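Long-range contacts in putative NAD-dependent epimerase/dehydratase (Bacillus halodurans, PDB 3E8X), which binds NADP in a Rossmann-type domain and is probably an epimerase or dehydratase-like member of the short-chain dehydrogenase family, its reaction unknown: residues A[49-54]-A[70-75]; A[117-122]-A[160-165]; A[171-176]-A[193-198]. All coordinates share one frame; numbering follows the deposited sequence.

Contact 1 of 3, residues A[49-54]-A[70-75]. With NAP (NADP nicotinamide-adenine-dinucleotide phosphate), chain B.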
loop_
_atom_site.group_PDB
_atom_site.type_symbol
_atom_site.label_atom_id
_atom_site.label_comp_id
_atom_site.label_asym_id
_atom_site.label_seq_id
_atom_site.Cartn_x
_atom_site.Cartn_y
_atom_site.Cartn_z
ATOM N N VAL A 49 -21.529 14.867 -9.042
ATOM C CA VAL A 49 -20.796 14.757 -10.287
ATOM C C VAL A 49 -20.333 13.323 -10.323
ATOM O O VAL A 49 -19.549 12.905 -9.490
ATOM C CB VAL A 49 -19.616 15.784 -10.384
ATOM C CG1 VAL A 49 -18.799 15.569 -11.704
ATOM C CG2 VAL A 49 -20.137 17.267 -10.246
ATOM N N ALA A 50 -20.857 12.554 -11.284
ATOM C CA ALA A 50 -20.520 11.134 -11.381
ATOM C C ALA A 50 -19.312 10.940 -12.266
ATOM O O ALA A 50 -19.305 11.390 -13.432
ATOM C CB ALA A 50 -21.728 10.340 -11.931
HETATM N N MSE A 51 -18.290 10.279 -11.729
HETATM C CA MSE A 51 -17.137 9.866 -12.545
HETATM C C MSE A 51 -17.332 8.411 -12.994
HETATM O O MSE A 51 -17.521 7.493 -12.184
HETATM C CB MSE A 51 -15.795 10.032 -11.800
HETATM C CG MSE A 51 -14.543 9.531 -12.536
HETATM SE SE MSE A 51 -12.957 9.939 -11.499
HETATM C CE MSE A 51 -11.614 8.491 -11.894
ATOM N N VAL A 52 -17.239 8.243 -14.302
ATOM C CA VAL A 52 -17.460 6.960 -14.989
ATOM C C VAL A 52 -16.341 6.685 -15.994
ATOM O O VAL A 52 -15.781 7.596 -16.561
ATOM C CB VAL A 52 -18.848 6.944 -15.725
ATOM C CG1 VAL A 52 -19.900 7.095 -14.707
ATOM C CG2 VAL A 52 -18.972 8.079 -16.743
ATOM N N ARG A 53 -16.046 5.402 -16.177
ATOM C CA ARG A 53 -15.050 4.917 -17.133
ATOM C C ARG A 53 -15.528 5.076 -18.574
ATOM O O ARG A 53 -14.735 5.358 -19.478
ATOM C CB ARG A 53 -14.770 3.431 -16.893
ATOM C CG ARG A 53 -13.866 3.126 -15.719
ATOM C CD ARG A 53 -13.381 1.666 -15.745
ATOM N NE ARG A 53 -14.220 0.730 -14.980
ATOM C CZ ARG A 53 -13.812 -0.480 -14.586
ATOM N NH1 ARG A 53 -14.620 -1.268 -13.893
ATOM N NH2 ARG A 53 -12.586 -0.920 -14.871
ATOM N N ASN A 54 -16.821 4.841 -18.816
ATOM C CA ASN A 54 -17.357 5.093 -20.181
ATOM C C ASN A 54 -18.618 5.908 -20.217
ATOM O O ASN A 54 -19.456 5.797 -19.341
ATOM C CB ASN A 54 -17.426 3.845 -21.081
ATOM C CG ASN A 54 -18.461 2.821 -20.639
ATOM O OD1 ASN A 54 -19.265 2.313 -21.444
ATOM N ND2 ASN A 54 -18.399 2.458 -19.377
ATOM N N VAL A 70 -18.523 13.001 -15.634
ATOM C CA VAL A 70 -17.154 13.148 -16.104
ATOM C C VAL A 70 -16.627 11.751 -16.400
ATOM O O VAL A 70 -16.782 10.820 -15.582
ATOM C CB VAL A 70 -16.234 13.907 -15.083
ATOM C CG1 VAL A 70 -16.796 15.262 -14.805
ATOM C CG2 VAL A 70 -16.023 13.099 -13.732
ATOM N N VAL A 71 -16.009 11.632 -17.566
ATOM C CA VAL A 71 -15.486 10.371 -18.086
ATOM C C VAL A 71 -13.983 10.352 -17.773
ATOM O O VAL A 71 -13.226 11.152 -18.289
ATOM C CB VAL A 71 -15.793 10.259 -19.633
ATOM C CG1 VAL A 71 -15.180 8.976 -20.266
ATOM C CG2 VAL A 71 -17.315 10.362 -19.852
ATOM N N ALA A 72 -13.577 9.474 -16.856
ATOM C CA ALA A 72 -12.199 9.405 -16.400
ATOM C C ALA A 72 -11.996 8.021 -15.805
ATOM O O ALA A 72 -12.951 7.340 -15.502
ATOM C CB ALA A 72 -11.914 10.484 -15.377
ATOM N N ASN A 73 -10.737 7.623 -15.666
ATOM C CA ASN A 73 -10.347 6.275 -15.292
ATOM C C ASN A 73 -9.235 6.437 -14.242
ATOM O O ASN A 73 -8.288 7.140 -14.461
ATOM C CB ASN A 73 -9.881 5.579 -16.588
ATOM C CG ASN A 73 -9.436 4.148 -16.406
ATOM O OD1 ASN A 73 -8.865 3.763 -15.407
ATOM N ND2 ASN A 73 -9.650 3.353 -17.447
ATOM N N LEU A 74 -9.324 5.759 -13.122
ATOM C CA LEU A 74 -8.280 5.854 -12.074
ATOM C C LEU A 74 -6.884 5.321 -12.495
ATOM O O LEU A 74 -5.890 5.597 -11.831
ATOM C CB LEU A 74 -8.736 5.132 -10.788
ATOM C CG LEU A 74 -9.872 5.771 -9.952
ATOM C CD1 LEU A 74 -10.402 4.755 -8.873
ATOM C CD2 LEU A 74 -9.377 7.089 -9.337
ATOM N N GLU A 75 -6.843 4.536 -13.570
ATOM C CA GLU A 75 -5.622 3.988 -14.091
ATOM C C GLU A 75 -4.964 4.884 -15.150
ATOM O O GLU A 75 -3.846 4.614 -15.565
ATOM C CB GLU A 75 -5.878 2.591 -14.649
ATOM C CG GLU A 75 -6.382 1.619 -13.585
ATOM C CD GLU A 75 -6.435 0.188 -14.054
ATOM O OE1 GLU A 75 -7.409 -0.159 -14.743
ATOM O OE2 GLU A 75 -5.518 -0.599 -13.709
HETATM P PA NAP B . -19.171 -1.788 -6.522
HETATM O O1A NAP B . -18.154 -2.845 -6.966
HETATM O O2A NAP B . -20.634 -1.960 -6.871
HETATM O O5B NAP B . -18.581 -0.364 -7.018
HETATM C C5B NAP B . -17.246 -0.185 -7.525
HETATM C C4B NAP B . -17.170 0.816 -8.677
HETATM O O4B NAP B . -15.775 1.078 -8.910
HETATM C C3B NAP B . -17.760 0.331 -10.026
HETATM O O3B NAP B . -18.804 1.174 -10.548
HETATM C C2B NAP B . -16.588 0.370 -10.993
HETATM O O2B NAP B . -16.881 0.786 -12.350
HETATM C C1B NAP B . -15.661 1.379 -10.297
HETATM N N9A NAP B . -14.289 1.269 -10.854
HETATM C C8A NAP B . -13.568 0.146 -10.997
HETATM N N7A NAP B . -12.397 0.455 -11.586
HETATM C C5A NAP B . -12.394 1.785 -11.805
HETATM C C6A NAP B . -11.477 2.676 -12.373
HETATM N N6A NAP B . -10.291 2.226 -12.833
HETATM N N1A NAP B . -11.774 3.990 -12.489
HETATM C C2A NAP B . -12.948 4.441 -12.043
HETATM N N3A NAP B . -13.859 3.615 -11.490
HETATM C C4A NAP B . -13.601 2.286 -11.357
HETATM O O3 NAP B . -19.057 -1.682 -4.893
HETATM P PN NAP B . -20.209 -1.236 -3.824
HETATM O O1N NAP B . -20.959 -2.488 -3.458
HETATM O O2N NAP B . -20.809 0.045 -4.358
HETATM O O5D NAP B . -19.407 -0.960 -2.461
HETATM C C5D NAP B . -18.679 0.247 -2.269
HETATM C C4D NAP B . -17.386 -0.107 -1.556
HETATM O O4D NAP B . -17.635 -0.655 -0.261
HETATM C C3D NAP B . -16.601 -1.167 -2.315
HETATM O O3D NAP B . -15.807 -0.524 -3.324
HETATM C C2D NAP B . -15.857 -1.933 -1.217
HETATM O O2D NAP B . -14.482 -1.619 -1.157
HETATM C C1D NAP B . -16.528 -1.498 0.108
HETATM N N1N NAP B . -16.984 -2.601 1.010
HETATM C C2N NAP B . -17.627 -3.702 0.551
HETATM C C3N NAP B . -18.051 -4.705 1.448
HETATM C C7N NAP B . -18.807 -5.935 0.995
HETATM O O7N NAP B . -19.438 -6.593 1.843
HETATM N N7N NAP B . -18.819 -6.238 -0.314
HETATM C C4N NAP B . -17.802 -4.552 2.814
HETATM C C5N NAP B . -17.149 -3.414 3.256
HETATM C C6N NAP B . -16.758 -2.460 2.331
HETATM P P2B NAP B . -17.746 -0.079 -13.438
HETATM O O1X NAP B . -19.187 0.293 -13.215
HETATM O O2X NAP B . -17.228 0.414 -14.786
HETATM O O3X NAP B . -17.450 -1.517 -13.068
#
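Met51 and Val52 pair in parallel with Val70 and Val71, as three backbone bonds attest: Val70 N to Ala50 O (2.8 Å), Val52 N to Val70 O (2.9 Å) and Ala72 N to Val52 O (2.9 Å). On the Met51 face, the selenomethionine sets CB against Val70 CG2 at 3.6 Å. Its CG lies anti to the backbone N (chi1 176°), which carries the chain along the neighbouring segment, past the Ala72 methyl, until CE rests 3.7 Å from Leu74 CD2. Beyond the paired residues both segments turn to the cofactor. In the conformer described, the Arg53 guanidinium lies with one face over the adenine, N7A 3.4 Å above its plane, while NE donates to O2X of the 2'-phosphate at 3.0 Å; this grip is consistent with a preference for NADP. Asn73 OD1 accepts weakly from adenine N6A at 3.3 Å, and the Glu75 N bond to that same oxygen, an Asx turn, holds the amide in position. The contact closes the beta-alpha-beta unit of strand 47-52, helix 58-63 and strand 68-71: Leu61 of the helix packs on Ala50 and Val52, strand 23-27 bonds to Val49 and Met51, and Leu74 meets Ile106 and Thr114 of helix 100-121.

Contact 2 of 3, residues A[117-122]-A[160-165]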
loop_
_atom_site.group_PDB
_atom_site.type_symbol
_atom_site.label_atom_id
_atom_site.label_comp_id
_atom_site.label_asym_id
_atom_site.label_seq_id
_atom_site.Cartn_x
_atom_site.Cartn_y
_atom_site.Cartn_z
ATOM N N GLU A 117 -4.510 14.297 -5.798
ATOM C CA GLU A 117 -5.168 15.243 -6.702
ATOM C C GLU A 117 -6.027 16.267 -5.933
ATOM O O GLU A 117 -6.027 17.411 -6.297
ATOM C CB GLU A 117 -6.014 14.505 -7.729
ATOM C CG GLU A 117 -6.592 15.431 -8.787
ATOM C CD GLU A 117 -5.521 16.045 -9.676
ATOM O OE1 GLU A 117 -5.759 17.197 -10.151
ATOM O OE2 GLU A 117 -4.463 15.376 -9.880
ATOM N N ALA A 118 -6.743 15.838 -4.882
ATOM C CA ALA A 118 -7.494 16.739 -4.017
ATOM C C ALA A 118 -6.575 17.743 -3.307
ATOM O O ALA A 118 -6.878 18.936 -3.320
ATOM C CB ALA A 118 -8.381 15.972 -3.010
ATOM N N GLU A 119 -5.452 17.293 -2.728
ATOM C CA GLU A 119 -4.466 18.222 -2.147
ATOM C C GLU A 119 -3.921 19.254 -3.137
ATOM O O GLU A 119 -3.885 20.461 -2.838
ATOM C CB GLU A 119 -3.302 17.459 -1.522
ATOM C CG GLU A 119 -3.806 16.491 -0.484
ATOM C CD GLU A 119 -2.842 16.158 0.571
ATOM O OE1 GLU A 119 -2.073 15.201 0.344
ATOM O OE2 GLU A 119 -2.892 16.814 1.630
ATOM N N LYS A 120 -3.473 18.749 -4.287
ATOM C CA LYS A 120 -2.963 19.542 -5.387
ATOM C C LYS A 120 -3.935 20.680 -5.719
ATOM O O LYS A 120 -3.563 21.837 -5.807
ATOM C CB LYS A 120 -2.758 18.568 -6.563
ATOM C CG LYS A 120 -2.217 19.103 -7.854
ATOM C CD LYS A 120 -2.038 17.961 -8.882
ATOM C CE LYS A 120 -1.197 16.778 -8.328
ATOM N NZ LYS A 120 -0.465 16.000 -9.398
ATOM N N ARG A 121 -5.199 20.323 -5.886
ATOM C CA ARG A 121 -6.253 21.289 -6.226
ATOM C C ARG A 121 -6.815 22.134 -5.073
ATOM O O ARG A 121 -7.470 23.121 -5.325
ATOM C CB ARG A 121 -7.387 20.584 -6.961
ATOM C CG ARG A 121 -6.946 20.162 -8.381
ATOM C CD ARG A 121 -8.154 19.756 -9.165
ATOM N NE ARG A 121 -7.895 19.383 -10.556
ATOM C CZ ARG A 121 -8.223 20.147 -11.602
ATOM N NH1 ARG A 121 -8.781 21.351 -11.438
ATOM N NH2 ARG A 121 -7.991 19.699 -12.824
ATOM N N GLY A 122 -6.503 21.802 -3.832
ATOM C CA GLY A 122 -7.041 22.534 -2.704
ATOM C C GLY A 122 -8.491 22.181 -2.364
ATOM O O GLY A 122 -9.139 22.948 -1.693
ATOM N N ARG A 160 -2.778 10.777 6.998
ATOM C CA ARG A 160 -1.553 11.560 6.917
ATOM C C ARG A 160 -1.695 12.815 6.058
ATOM O O ARG A 160 -0.835 13.661 6.062
ATOM C CB ARG A 160 -0.406 10.717 6.336
ATOM C CG ARG A 160 0.134 9.609 7.229
ATOM C CD ARG A 160 1.409 8.985 6.657
ATOM N NE ARG A 160 1.132 8.324 5.370
ATOM C CZ ARG A 160 0.844 7.036 5.230
ATOM N NH1 ARG A 160 0.822 6.205 6.270
ATOM N NH2 ARG A 160 0.576 6.575 4.021
ATOM N N SER A 161 -2.770 12.934 5.297
ATOM C CA SER A 161 -2.965 14.071 4.394
ATOM C C SER A 161 -3.360 15.340 5.149
ATOM O O SER A 161 -3.627 15.327 6.343
ATOM C CB SER A 161 -4.069 13.740 3.369
ATOM O OG SER A 161 -5.365 13.854 3.934
ATOM N N SER A 162 -3.435 16.444 4.420
ATOM C CA SER A 162 -3.925 17.697 4.976
ATOM C C SER A 162 -5.435 17.901 4.797
ATOM O O SER A 162 -5.935 18.992 5.047
ATOM C CB SER A 162 -3.222 18.850 4.277
ATOM O OG SER A 162 -3.779 18.978 2.975
ATOM N N LEU A 163 -6.159 16.872 4.359
ATOM C CA LEU A 163 -7.557 17.020 3.975
ATOM C C LEU A 163 -8.530 16.998 5.165
ATOM O O LEU A 163 -8.244 16.451 6.219
ATOM C CB LEU A 163 -7.930 15.941 2.955
ATOM C CG LEU A 163 -7.164 15.907 1.632
ATOM C CD1 LEU A 163 -7.639 14.671 0.799
ATOM C CD2 LEU A 163 -7.297 17.208 0.828
ATOM N N ASP A 164 -9.694 17.611 4.976
ATOM C CA ASP A 164 -10.752 17.586 5.975
ATOM C C ASP A 164 -11.541 16.306 5.731
ATOM O O ASP A 164 -12.561 16.310 5.046
ATOM C CB ASP A 164 -11.653 18.797 5.821
ATOM C CG ASP A 164 -11.036 20.073 6.324
ATOM O OD1 ASP A 164 -10.031 20.040 7.077
ATOM O OD2 ASP A 164 -11.590 21.127 5.953
ATOM N N TYR A 165 -11.056 15.220 6.298
ATOM C CA TYR A 165 -11.510 13.899 5.899
ATOM C C TYR A 165 -12.555 13.362 6.850
ATOM O O TYR A 165 -12.640 13.777 7.991
ATOM C CB TYR A 165 -10.337 12.894 5.765
ATOM C CG TYR A 165 -9.641 12.514 7.064
ATOM C CD1 TYR A 165 -10.144 11.506 7.877
ATOM C CD2 TYR A 165 -8.460 13.156 7.476
ATOM C CE1 TYR A 165 -9.519 11.151 9.075
ATOM C CE2 TYR A 165 -7.833 12.804 8.703
ATOM C CZ TYR A 165 -8.361 11.792 9.468
ATOM O OH TYR A 165 -7.767 11.441 10.663
#
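The C-terminal turn of helix 100-121 meets the loop that leads from helix 145-160 into strand 164-174, a helix-to-loop contact at an end of the Rossmann-type domain away from the cofactor. Glu119 reaches across with its carboxylate, and one oxygen does the bonding: OE2 accepts from Ser162 OG at 2.7 Å and from Ser162 N at 2.9 Å. The hydroxyl takes the anti lone pair of OE2, whereas the amide, with a nearly straight N-H...O angle of 164°, comes from the syn side, 34° out of the carboxylate plane. For Ser162, chi1 of 75° tucks OG between its own N and carbonyl carbon, and this brings hydroxyl and amide to the same acceptor. Nearer the helix the contact is apolar. Leu163 lays CD2 3.8 Å from Glu119 CG and CD1 4.1 Å from Ala118 CB, and Ile115 and Leu158 also touch this leucine. The loop has its own brace in an ST turn, where Leu163 N donates to Ser161 OG at 3.1 Å; that oxygen is also bonded to Leu158 O. Helix 100-121 is closed by a Schellman motif at Gly122, the first residue past it, whose N is bonded to Glu119 O. Were Glu119 cut back to alanine, the amide and hydroxyl of Ser162 would probably lose their shared acceptor and one side of Leu163 would be uncovered. Two donors of one serine converge on a single carboxylate oxygen, which would probably favour the charged form of Glu119.

Contact 3 of 3, residues A[171-176]-A[193-198]. With NAP (NADP nicotinamide-adenine-dinucleotide phosphate), chain B.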
loop_
_atom_site.group_PDB
_atom_site.type_symbol
_atom_site.label_atom_id
_atom_site.label_comp_id
_atom_site.label_asym_id
_atom_site.label_seq_id
_atom_site.Cartn_x
_atom_site.Cartn_y
_atom_site.Cartn_z
ATOM N N GLY A 171 -19.703 -2.242 7.841
ATOM C CA GLY A 171 -19.744 -3.703 7.942
ATOM C C GLY A 171 -20.019 -4.380 6.604
ATOM O O GLY A 171 -20.107 -3.713 5.558
ATOM N N PRO A 172 -20.166 -5.718 6.622
ATOM C CA PRO A 172 -20.591 -6.510 5.466
ATOM C C PRO A 172 -21.794 -5.864 4.773
ATOM O O PRO A 172 -22.740 -5.504 5.447
ATOM C CB PRO A 172 -20.983 -7.854 6.102
ATOM C CG PRO A 172 -20.026 -7.965 7.314
ATOM C CD PRO A 172 -19.980 -6.556 7.835
ATOM N N LEU A 173 -21.740 -5.681 3.461
ATOM C CA LEU A 173 -22.781 -4.958 2.762
ATOM C C LEU A 173 -23.912 -5.896 2.366
ATOM O O LEU A 173 -23.687 -7.068 2.078
ATOM C CB LEU A 173 -22.200 -4.230 1.535
ATOM C CG LEU A 173 -21.130 -3.170 1.773
ATOM C CD1 LEU A 173 -20.539 -2.701 0.462
ATOM C CD2 LEU A 173 -21.711 -1.981 2.564
ATOM N N SER A 174 -25.146 -5.382 2.396
ATOM C CA SER A 174 -26.295 -6.131 1.945
ATOM C C SER A 174 -27.082 -5.304 0.933
ATOM O O SER A 174 -26.903 -4.102 0.823
ATOM C CB SER A 174 -27.156 -6.572 3.160
ATOM O OG SER A 174 -28.374 -5.885 3.265
ATOM N N ASN A 175 -27.950 -5.970 0.193
ATOM C CA ASN A 175 -28.835 -5.336 -0.769
ATOM C C ASN A 175 -30.292 -5.262 -0.330
ATOM O O ASN A 175 -31.170 -5.000 -1.169
ATOM C CB ASN A 175 -28.705 -6.005 -2.140
ATOM C CG ASN A 175 -27.341 -5.782 -2.736
ATOM O OD1 ASN A 175 -26.869 -4.624 -2.853
ATOM N ND2 ASN A 175 -26.664 -6.888 -3.102
ATOM N N GLU A 176 -30.566 -5.427 0.968
ATOM C CA GLU A 176 -31.895 -5.149 1.505
ATOM C C GLU A 176 -32.240 -3.650 1.354
ATOM O O GLU A 176 -31.347 -2.811 1.156
ATOM C CB GLU A 176 -31.969 -5.556 2.984
ATOM C CG GLU A 176 -31.609 -7.037 3.283
ATOM C CD GLU A 176 -32.527 -8.027 2.609
ATOM O OE1 GLU A 176 -33.706 -7.670 2.346
ATOM O OE2 GLU A 176 -32.069 -9.171 2.353
ATOM N N ARG A 193 -23.525 -8.040 12.550
ATOM C CA ARG A 193 -24.574 -7.481 11.719
ATOM C C ARG A 193 -23.983 -6.989 10.395
ATOM O O ARG A 193 -22.762 -6.915 10.227
ATOM C CB ARG A 193 -25.302 -6.338 12.461
ATOM C CG ARG A 193 -26.257 -6.824 13.576
ATOM C CD ARG A 193 -27.367 -5.796 13.939
ATOM N NE ARG A 193 -28.319 -5.524 12.845
ATOM C CZ ARG A 193 -29.516 -4.946 12.992
ATOM N NH1 ARG A 193 -29.959 -4.576 14.193
ATOM N NH2 ARG A 193 -30.275 -4.734 11.923
ATOM N N SER A 194 -24.882 -6.686 9.470
ATOM C CA SER A 194 -24.622 -6.148 8.138
ATOM C C SER A 194 -25.077 -4.701 8.063
ATOM O O SER A 194 -25.663 -4.177 9.014
ATOM C CB SER A 194 -25.444 -6.943 7.118
ATOM O OG SER A 194 -24.661 -7.873 6.432
ATOM N N ILE A 195 -24.854 -4.056 6.912
ATOM C CA ILE A 195 -25.490 -2.776 6.655
ATOM C C ILE A 195 -25.922 -2.748 5.187
ATOM O O ILE A 195 -25.184 -3.205 4.320
ATOM C CB ILE A 195 -24.577 -1.514 7.030
ATOM C CG1 ILE A 195 -25.380 -0.195 6.863
ATOM C CG2 ILE A 195 -23.183 -1.483 6.250
ATOM C CD1 ILE A 195 -24.742 1.009 7.545
ATOM N N THR A 196 -27.106 -2.204 4.921
ATOM C CA THR A 196 -27.556 -2.088 3.546
ATOM C C THR A 196 -26.720 -1.028 2.806
ATOM O O THR A 196 -26.267 -0.051 3.386
ATOM C CB THR A 196 -29.080 -1.821 3.391
ATOM O OG1 THR A 196 -29.411 -0.474 3.750
ATOM C CG2 THR A 196 -29.916 -2.816 4.195
ATOM N N ARG A 197 -26.505 -1.243 1.525
ATOM C CA ARG A 197 -25.843 -0.243 0.704
ATOM C C ARG A 197 -26.606 1.109 0.652
ATOM O O ARG A 197 -25.980 2.179 0.522
ATOM C CB ARG A 197 -25.617 -0.809 -0.693
ATOM C CG ARG A 197 -24.573 -1.892 -0.759
ATOM C CD ARG A 197 -24.333 -2.353 -2.206
ATOM N NE ARG A 197 -23.157 -3.209 -2.316
ATOM C CZ ARG A 197 -23.146 -4.497 -2.025
ATOM N NH1 ARG A 197 -24.251 -5.127 -1.664
ATOM N NH2 ARG A 197 -22.023 -5.172 -2.131
ATOM N N HIS A 198 -27.939 1.049 0.702
ATOM C CA HIS A 198 -28.787 2.244 0.755
ATOM C C HIS A 198 -28.405 3.103 1.969
ATOM O O HIS A 198 -28.254 4.300 1.865
ATOM C CB HIS A 198 -30.272 1.909 0.892
ATOM C CG HIS A 198 -30.965 1.592 -0.386
ATOM N ND1 HIS A 198 -31.224 2.548 -1.346
ATOM C CD2 HIS A 198 -31.497 0.427 -0.850
ATOM C CE1 HIS A 198 -31.856 1.976 -2.363
ATOM N NE2 HIS A 198 -32.055 0.696 -2.081
HETATM P PA NAP B . -19.171 -1.788 -6.522
HETATM O O1A NAP B . -18.154 -2.845 -6.966
HETATM O O2A NAP B . -20.634 -1.960 -6.871
HETATM O O5B NAP B . -18.581 -0.364 -7.018
HETATM C C5B NAP B . -17.246 -0.185 -7.525
HETATM C C4B NAP B . -17.170 0.816 -8.677
HETATM O O4B NAP B . -15.775 1.078 -8.910
HETATM C C3B NAP B . -17.760 0.331 -10.026
HETATM O O3B NAP B . -18.804 1.174 -10.548
HETATM C C2B NAP B . -16.588 0.370 -10.993
HETATM O O2B NAP B . -16.881 0.786 -12.350
HETATM C C1B NAP B . -15.661 1.379 -10.297
HETATM N N9A NAP B . -14.289 1.269 -10.854
HETATM C C8A NAP B . -13.568 0.146 -10.997
HETATM N N7A NAP B . -12.397 0.455 -11.586
HETATM C C5A NAP B . -12.394 1.785 -11.805
HETATM C C6A NAP B . -11.477 2.676 -12.373
HETATM N N6A NAP B . -10.291 2.226 -12.833
HETATM N N1A NAP B . -11.774 3.990 -12.489
HETATM C C2A NAP B . -12.948 4.441 -12.043
HETATM N N3A NAP B . -13.859 3.615 -11.490
HETATM C C4A NAP B . -13.601 2.286 -11.357
HETATM O O3 NAP B . -19.057 -1.682 -4.893
HETATM P PN NAP B . -20.209 -1.236 -3.824
HETATM O O1N NAP B . -20.959 -2.488 -3.458
HETATM O O2N NAP B . -20.809 0.045 -4.358
HETATM O O5D NAP B . -19.407 -0.960 -2.461
HETATM C C5D NAP B . -18.679 0.247 -2.269
HETATM C C4D NAP B . -17.386 -0.107 -1.556
HETATM O O4D NAP B . -17.635 -0.655 -0.261
HETATM C C3D NAP B . -16.601 -1.167 -2.315
HETATM O O3D NAP B . -15.807 -0.524 -3.324
HETATM C C2D NAP B . -15.857 -1.933 -1.217
HETATM O O2D NAP B . -14.482 -1.619 -1.157
HETATM C C1D NAP B . -16.528 -1.498 0.108
HETATM N N1N NAP B . -16.984 -2.601 1.010
HETATM C C2N NAP B . -17.627 -3.702 0.551
HETATM C C3N NAP B . -18.051 -4.705 1.448
HETATM C C7N NAP B . -18.807 -5.935 0.995
HETATM O O7N NAP B . -19.438 -6.593 1.843
HETATM N N7N NAP B . -18.819 -6.238 -0.314
HETATM C C4N NAP B . -17.802 -4.552 2.814
HETATM C C5N NAP B . -17.149 -3.414 3.256
HETATM C C6N NAP B . -16.758 -2.460 2.331
HETATM P P2B NAP B . -17.746 -0.079 -13.438
HETATM O O1X NAP B . -19.187 0.293 -13.215
HETATM O O2X NAP B . -17.228 0.414 -14.786
HETATM O O3X NAP B . -17.450 -1.517 -13.068
HETATM O O HOH W 1 -24.353 -8.018 -0.889
HETATM O O HOH W 2 -29.105 -1.786 -0.044
#
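Leu173 sets its CB over one face of the Arg197 guanidinium, 3.7 Å above its centre, while the nicotinamide-side phosphate of the cofactor (PN) lies at that group's edge. Arg197 is extended from CG to NE (chi2 -176°), a shape that carries NE to 2.6 Å from phosphate oxygen O1N; NH2 adds a weak bond to this oxygen. Asn175 crosses obliquely, its amide plane turned 20° from the guanidinium, and its OD1 takes a bond from Arg197 NH1 at 2.9 Å, the donor standing above the carbonyl plane. Water 1 joins NH1 to Leu173 O. Leu173 belongs to a short parallel pairing of strands 164-174 and 195-196 in the Rossmann-type sheet, Asn175 follows the first strand and Arg197 begins the helix after the second; Ser174 N donates to Ile195 O (2.9 Å) and Arg197 N to Ser174 O (3.0 Å). Leu173 and Ile195 point the same way, side by side, CD2 to CG2 4.0 Å, and Leu173 N holds the nicotinamide carboxamide through O7N at 3.0 Å. On the Ser174 face, Thr196 turns CG2 to Ser174 OG at 3.6 Å. Thr196 is the N-cap of helix 197-207, its side chain capping a backbone N beyond the segment; OG1 is also hydrogen-bonded to Asp199 OD2. His198 presents its ring edge to Glu176 O.

In the fold
The contacts follow one another along the chain, each closing before the next opens, and all three reach the same mixed sheet. Contacts 1 and 3 both touch NADP, one at the adenine and 2'-phosphate and the other at the nicotinamide half; their centres are 25 Å apart and their nearest atoms about 14 Å, so the extended cofactor bridges a gap the segments do not. Contact 2 touches neither of the other two and lies away from the cofactor site: its centre is 20 Å from that of contact 1 and 29 Å from that of contact 3, on the opposite side of the chain's centre from the latter. Strand 164-174 links those two, starting in 160-165 and ending in 171-176, and thus runs toward the nicotinamide.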